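Local coordinates for DNA ligase (Aquifex aeolicus, PDB 3QWU), which probably catalyses ATP-dependent joining of nucleic acid ends, and here holds adenosine in its nucleotide pocket and a calcium ion nearby, at residues 55-67 against 257-269. Residues are numbered along the deposited sequence; the frame is centred on the assembly and turned at random.
Sequences PHIGRIFLLETGL and NRILRLVLFMYEE
Glu268, on helix 254-269, accepts the first two backbone N-H groups of helix 63-70, just after the N-cap residue Leu62. Glu268 OE1 takes Leu63 N at 2.8 Å and Glu268 OE2 takes Glu64 N at 2.9 Å, both on the syn side and nearly straight. The side chain reaches them fully extended, CG opposite its own backbone N (chi1 178°), and Leu62 CD2 packs on Glu268 CB at 3.6 Å. The negative charge probably gains from the helix dipole. One water joins OE1 to Phe61 O; a second links that carbonyl to Arg261 O. The Phe61 ring lies against the helix: Arg261 CG sits over one face, 3.9 Å from the ring centroid in a CH-pi contact, Leu264 CD1 approaches Phe61 CD2 obliquely at 3.7 Å, and Leu260 O meets the edge. Beyond the ring, the guanidiniums of Arg59 and Arg261 stack, centres 3.5 Å apart and planes 17° from parallel, despite their like charges. Asn257 OD1 accepts from Arg261 NH2 (2.9 Å) and, weakly, from NE, while Arg261 NH1 is hydrogen-bonded to Asn236 OD1. The contact thus ties a helix in the C-terminal ligase region to the outermost strand, within this chain, of the sheet that carries Lys80 and Lys219 of the adenosine pocket: strand 58-60 runs parallel to 227-231, pairs antiparallel with a strand of the second subunit, and leads into helix 63-70, packed on helix 195-210.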
loop_
_atom_site.group_PDB
_atom_site.type_symbol
_atom_site.label_atom_id
_atom_site.label_comp_id
_atom_site.label_asym_id
_atom_site.label_seq_id
_atom_site.Cartn_x
_atom_site.Cartn_y
_atom_site.Cartn_z
ATOM N N PRO A 55 -13.153 -7.663 -21.409
ATOM C CA PRO A 55 -13.222 -8.404 -20.162
ATOM C C PRO A 55 -11.842 -8.531 -19.475
ATOM O O PRO A 55 -10.804 -8.409 -20.131
ATOM C CB PRO A 55 -13.771 -9.761 -20.611
ATOM C CG PRO A 55 -13.234 -9.938 -21.957
ATOM C CD PRO A 55 -13.141 -8.556 -22.575
ATOM N N HIS A 56 -11.858 -8.725 -18.157
ATOM C CA HIS A 56 -10.655 -8.751 -17.326
ATOM C C HIS A 56 -9.812 -9.974 -17.670
ATOM O O HIS A 56 -10.337 -11.079 -17.742
ATOM C CB HIS A 56 -11.032 -8.752 -15.820
ATOM C CG HIS A 56 -11.680 -7.471 -15.350
ATOM N ND1 HIS A 56 -11.022 -6.251 -15.348
ATOM C CD2 HIS A 56 -12.937 -7.218 -14.888
ATOM C CE1 HIS A 56 -11.842 -5.303 -14.916
ATOM N NE2 HIS A 56 -13.008 -5.863 -14.629
ATOM N N ILE A 57 -8.515 -9.787 -17.896
ATOM C CA ILE A 57 -7.607 -10.940 -18.016
ATOM C C ILE A 57 -6.906 -11.213 -16.673
ATOM O O ILE A 57 -6.287 -10.343 -16.104
ATOM C CB ILE A 57 -6.527 -10.694 -19.087
ATOM C CG1 ILE A 57 -7.168 -10.123 -20.350
ATOM C CG2 ILE A 57 -5.683 -11.968 -19.296
ATOM C CD1 ILE A 57 -6.246 -10.050 -21.581
ATOM N N GLY A 58 -6.990 -12.419 -16.165
ATOM C CA GLY A 58 -6.238 -12.781 -14.974
ATOM C C GLY A 58 -4.729 -12.876 -15.208
ATOM O O GLY A 58 -4.241 -13.006 -16.346
ATOM N N ARG A 59 -4.009 -12.794 -14.107
ATOM C CA ARG A 59 -2.584 -12.760 -14.064
ATOM C C ARG A 59 -2.151 -14.042 -13.394
ATOM O O ARG A 59 -2.669 -14.369 -12.353
ATOM C CB ARG A 59 -2.160 -11.546 -13.208
ATOM C CG ARG A 59 -0.817 -10.874 -13.584
ATOM C CD ARG A 59 -0.583 -9.470 -12.938
ATOM N NE ARG A 59 -0.745 -8.291 -13.835
ATOM C CZ ARG A 59 -1.731 -7.371 -13.704
ATOM N NH1 ARG A 59 -1.792 -6.338 -14.536
ATOM N NH2 ARG A 59 -2.694 -7.461 -12.748
ATOM N N ILE A 60 -1.225 -14.779 -14.001
ATOM C CA ILE A 60 -0.487 -15.805 -13.277
ATOM C C ILE A 60 0.839 -15.224 -12.806
ATOM O O ILE A 60 1.478 -14.370 -13.495
ATOM C CB ILE A 60 -0.184 -17.113 -14.087
ATOM C CG1 ILE A 60 0.353 -16.834 -15.482
ATOM C CG2 ILE A 60 -1.394 -17.958 -14.183
ATOM C CD1 ILE A 60 0.602 -18.109 -16.362
ATOM N N PHE A 61 1.280 -15.726 -11.654
ATOM C CA PHE A 61 2.510 -15.262 -10.993
ATOM C C PHE A 61 3.630 -16.274 -11.167
ATOM O O PHE A 61 4.813 -15.915 -11.038
ATOM C CB PHE A 61 2.266 -15.040 -9.501
ATOM C CG PHE A 61 1.481 -13.768 -9.162
ATOM C CD1 PHE A 61 0.242 -13.485 -9.757
ATOM C CD2 PHE A 61 1.971 -12.897 -8.179
ATOM C CE1 PHE A 61 -0.470 -12.303 -9.423
ATOM C CE2 PHE A 61 1.280 -11.723 -7.824
ATOM C CZ PHE A 61 0.042 -11.430 -8.449
ATOM N N LEU A 62 3.276 -17.532 -11.429
ATOM C CA LEU A 62 4.284 -18.592 -11.649
ATOM C C LEU A 62 4.078 -18.994 -13.070
ATOM O O LEU A 62 2.970 -19.309 -13.477
ATOM C CB LEU A 62 4.110 -19.784 -10.697
ATOM C CG LEU A 62 4.655 -19.580 -9.279
ATOM C CD1 LEU A 62 4.358 -20.766 -8.332
ATOM C CD2 LEU A 62 6.157 -19.334 -9.325
ATOM N N LEU A 63 5.112 -18.878 -13.874
ATOM C CA LEU A 63 4.935 -19.105 -15.308
ATOM C C LEU A 63 4.659 -20.597 -15.526
ATOM O O LEU A 63 3.675 -20.973 -16.153
ATOM C CB LEU A 63 6.168 -18.623 -16.083
ATOM C CG LEU A 63 6.215 -18.681 -17.599
ATOM C CD1 LEU A 63 4.995 -18.071 -18.259
ATOM C CD2 LEU A 63 7.497 -17.909 -18.029
ATOM N N GLU A 64 5.509 -21.453 -14.989
ATOM C CA GLU A 64 5.418 -22.876 -15.320
ATOM C C GLU A 64 4.157 -23.540 -14.736
ATOM O O GLU A 64 3.361 -24.199 -15.472
ATOM C CB GLU A 64 6.637 -23.629 -14.823
ATOM C CG GLU A 64 6.477 -25.149 -15.105
ATOM C CD GLU A 64 7.778 -25.921 -15.098
ATOM O OE1 GLU A 64 8.837 -25.356 -14.761
ATOM O OE2 GLU A 64 7.732 -27.130 -15.389
ATOM N N THR A 65 3.975 -23.384 -13.426
ATOM C CA THR A 65 2.817 -23.946 -12.761
ATOM C C THR A 65 1.535 -23.235 -13.170
ATOM O O THR A 65 0.502 -23.816 -13.100
ATOM C CB THR A 65 2.998 -23.854 -11.254
ATOM O OG1 THR A 65 4.286 -24.394 -10.934
ATOM C CG2 THR A 65 1.951 -24.622 -10.524
ATOM N N GLY A 66 1.592 -21.973 -13.585
ATOM C CA GLY A 66 0.392 -21.282 -14.015
ATOM C C GLY A 66 -0.113 -21.803 -15.351
ATOM O O GLY A 66 -1.314 -22.071 -15.532
ATOM N N LEU A 67 0.817 -21.951 -16.289
ATOM C CA LEU A 67 0.491 -22.447 -17.611
ATOM C C LEU A 67 -0.054 -23.868 -17.538
ATOM O O LEU A 67 -1.065 -24.182 -18.124
ATOM C CB LEU A 67 1.730 -22.412 -18.494
ATOM C CG LEU A 67 2.176 -21.034 -18.958
ATOM C CD1 LEU A 67 3.255 -21.220 -20.014
ATOM C CD2 LEU A 67 0.980 -20.284 -19.469
ATOM N N ASN A 257 0.802 -6.852 -4.220
ATOM C CA ASN A 257 0.580 -7.387 -5.547
ATOM C C ASN A 257 1.768 -7.274 -6.467
ATOM O O ASN A 257 2.189 -8.264 -7.025
ATOM C CB ASN A 257 -0.630 -6.728 -6.190
ATOM C CG ASN A 257 -1.240 -7.587 -7.225
ATOM O OD1 ASN A 257 -0.833 -7.568 -8.389
ATOM N ND2 ASN A 257 -2.217 -8.402 -6.803
ATOM N N ARG A 258 2.306 -6.075 -6.643
ATOM C CA ARG A 258 3.462 -5.937 -7.540
ATOM C C ARG A 258 4.773 -6.517 -6.966
ATOM O O ARG A 258 5.616 -7.012 -7.699
ATOM C CB ARG A 258 3.585 -4.510 -8.044
ATOM C CG ARG A 258 2.836 -4.310 -9.407
ATOM C CD ARG A 258 2.611 -2.874 -9.755
ATOM N NE ARG A 258 1.667 -2.740 -10.869
ATOM C CZ ARG A 258 0.343 -2.776 -10.760
ATOM N NH1 ARG A 258 -0.259 -2.918 -9.573
ATOM N NH2 ARG A 258 -0.387 -2.668 -11.869
ATOM N N ILE A 259 4.876 -6.525 -5.640
ATOM C CA ILE A 259 5.991 -7.135 -4.956
ATOM C C ILE A 259 5.926 -8.650 -5.025
ATOM O O ILE A 259 6.933 -9.296 -5.309
ATOM C CB ILE A 259 6.060 -6.669 -3.475
ATOM C CG1 ILE A 259 6.393 -5.176 -3.453
ATOM C CG2 ILE A 259 7.091 -7.455 -2.733
ATOM C CD1 ILE A 259 5.769 -4.418 -2.315
ATOM N N LEU A 260 4.747 -9.214 -4.739
ATOM C CA LEU A 260 4.534 -10.636 -4.944
ATOM C C LEU A 260 4.849 -11.073 -6.376
ATOM O O LEU A 260 5.259 -12.197 -6.589
ATOM C CB LEU A 260 3.108 -11.072 -4.546
ATOM C CG LEU A 260 2.971 -11.419 -3.041
ATOM C CD1 LEU A 260 1.541 -11.712 -2.580
ATOM C CD2 LEU A 260 3.843 -12.570 -2.764
ATOM N N ARG A 261 4.613 -10.229 -7.362
ATOM C CA ARG A 261 4.990 -10.619 -8.728
ATOM C C ARG A 261 6.505 -10.788 -8.831
ATOM O O ARG A 261 6.983 -11.737 -9.388
ATOM C CB ARG A 261 4.539 -9.599 -9.739
ATOM C CG ARG A 261 3.057 -9.645 -10.029
ATOM C CD ARG A 261 2.705 -8.349 -10.872
ATOM N NE ARG A 261 1.331 -7.865 -10.655
ATOM C CZ ARG A 261 0.818 -6.840 -11.286
ATOM N NH1 ARG A 261 1.527 -6.162 -12.201
ATOM N NH2 ARG A 261 -0.421 -6.520 -11.043
ATOM N N LEU A 262 7.244 -9.852 -8.261
ATOM C CA LEU A 262 8.698 -9.909 -8.281
ATOM C C LEU A 262 9.178 -11.053 -7.393
ATOM O O LEU A 262 10.014 -11.834 -7.805
ATOM C CB LEU A 262 9.295 -8.581 -7.836
ATOM C CG LEU A 262 10.830 -8.479 -7.817
ATOM C CD1 LEU A 262 11.438 -8.449 -9.221
ATOM C CD2 LEU A 262 11.251 -7.247 -7.038
ATOM N N VAL A 263 8.605 -11.192 -6.207
ATOM C CA VAL A 263 9.056 -12.242 -5.320
ATOM C C VAL A 263 8.811 -13.631 -5.881
ATOM O O VAL A 263 9.698 -14.480 -5.816
ATOM C CB VAL A 263 8.449 -12.135 -3.905
ATOM C CG1 VAL A 263 8.953 -13.269 -3.047
ATOM C CG2 VAL A 263 8.850 -10.848 -3.270
ATOM N N LEU A 264 7.643 -13.873 -6.450
ATOM C CA LEU A 264 7.371 -15.198 -7.037
ATOM C C LEU A 264 8.176 -15.555 -8.294
ATOM O O LEU A 264 8.438 -16.725 -8.519
ATOM C CB LEU A 264 5.865 -15.441 -7.222
ATOM C CG LEU A 264 5.157 -15.567 -5.851
ATOM C CD1 LEU A 264 3.698 -15.414 -6.032
ATOM C CD2 LEU A 264 5.482 -16.898 -5.213
ATOM N N PHE A 265 8.581 -14.549 -9.077
ATOM C CA PHE A 265 9.533 -14.743 -10.160
ATOM C C PHE A 265 10.874 -15.122 -9.570
ATOM O O PHE A 265 11.490 -16.060 -10.002
ATOM C CB PHE A 265 9.634 -13.461 -11.005
ATOM C CG PHE A 265 10.806 -13.437 -11.984
ATOM C CD1 PHE A 265 10.745 -14.118 -13.162
ATOM C CD2 PHE A 265 11.961 -12.695 -11.701
ATOM C CE1 PHE A 265 11.839 -14.098 -14.059
ATOM C CE2 PHE A 265 13.030 -12.641 -12.565
ATOM C CZ PHE A 265 12.994 -13.346 -13.748
ATOM N N MET A 266 11.338 -14.382 -8.568
ATOM C CA MET A 266 12.615 -14.737 -7.894
ATOM C C MET A 266 12.608 -16.152 -7.391
ATOM O O MET A 266 13.613 -16.867 -7.515
ATOM C CB MET A 266 12.956 -13.750 -6.757
ATOM C CG MET A 266 13.241 -12.392 -7.321
ATOM S SD MET A 266 13.457 -11.110 -6.178
ATOM C CE MET A 266 15.088 -11.573 -5.461
ATOM N N TYR A 267 11.469 -16.572 -6.843
ATOM C CA TYR A 267 11.329 -17.919 -6.321
ATOM C C TYR A 267 11.303 -18.935 -7.439
ATOM O O TYR A 267 11.872 -20.013 -7.337
ATOM C CB TYR A 267 10.053 -17.993 -5.491
ATOM C CG TYR A 267 9.597 -19.382 -5.077
ATOM C CD1 TYR A 267 10.110 -19.992 -3.955
ATOM C CD2 TYR A 267 8.643 -20.063 -5.809
ATOM C CE1 TYR A 267 9.687 -21.285 -3.573
ATOM C CE2 TYR A 267 8.220 -21.343 -5.446
ATOM C CZ TYR A 267 8.737 -21.933 -4.327
ATOM O OH TYR A 267 8.303 -23.178 -3.962
ATOM N N GLU A 268 10.602 -18.629 -8.512
ATOM C CA GLU A 268 10.556 -19.555 -9.602
ATOM C C GLU A 268 11.952 -19.708 -10.199
ATOM O O GLU A 268 12.362 -20.792 -10.514
ATOM C CB GLU A 268 9.526 -19.109 -10.655
ATOM C CG GLU A 268 9.442 -20.038 -11.892
ATOM C CD GLU A 268 8.268 -19.717 -12.800
ATOM O OE1 GLU A 268 7.670 -18.610 -12.692
ATOM O OE2 GLU A 268 7.903 -20.593 -13.596
ATOM N N GLU A 269 12.671 -18.612 -10.359
ATOM C CA GLU A 269 13.954 -18.661 -11.024
ATOM C C GLU A 269 15.140 -18.942 -10.107
ATOM O O GLU A 269 16.202 -19.193 -10.596
ATOM C CB GLU A 269 14.176 -17.361 -11.810
ATOM C CG GLU A 269 13.243 -17.244 -13.017
ATOM C CD GLU A 269 13.219 -18.497 -13.890
ATOM O OE1 GLU A 269 14.325 -18.965 -14.234
ATOM O OE2 GLU A 269 12.111 -19.040 -14.207
HETATM O O HOH W 1 5.459 -13.062 -11.207
HETATM O O HOH W 2 7.107 -16.165 -12.226
#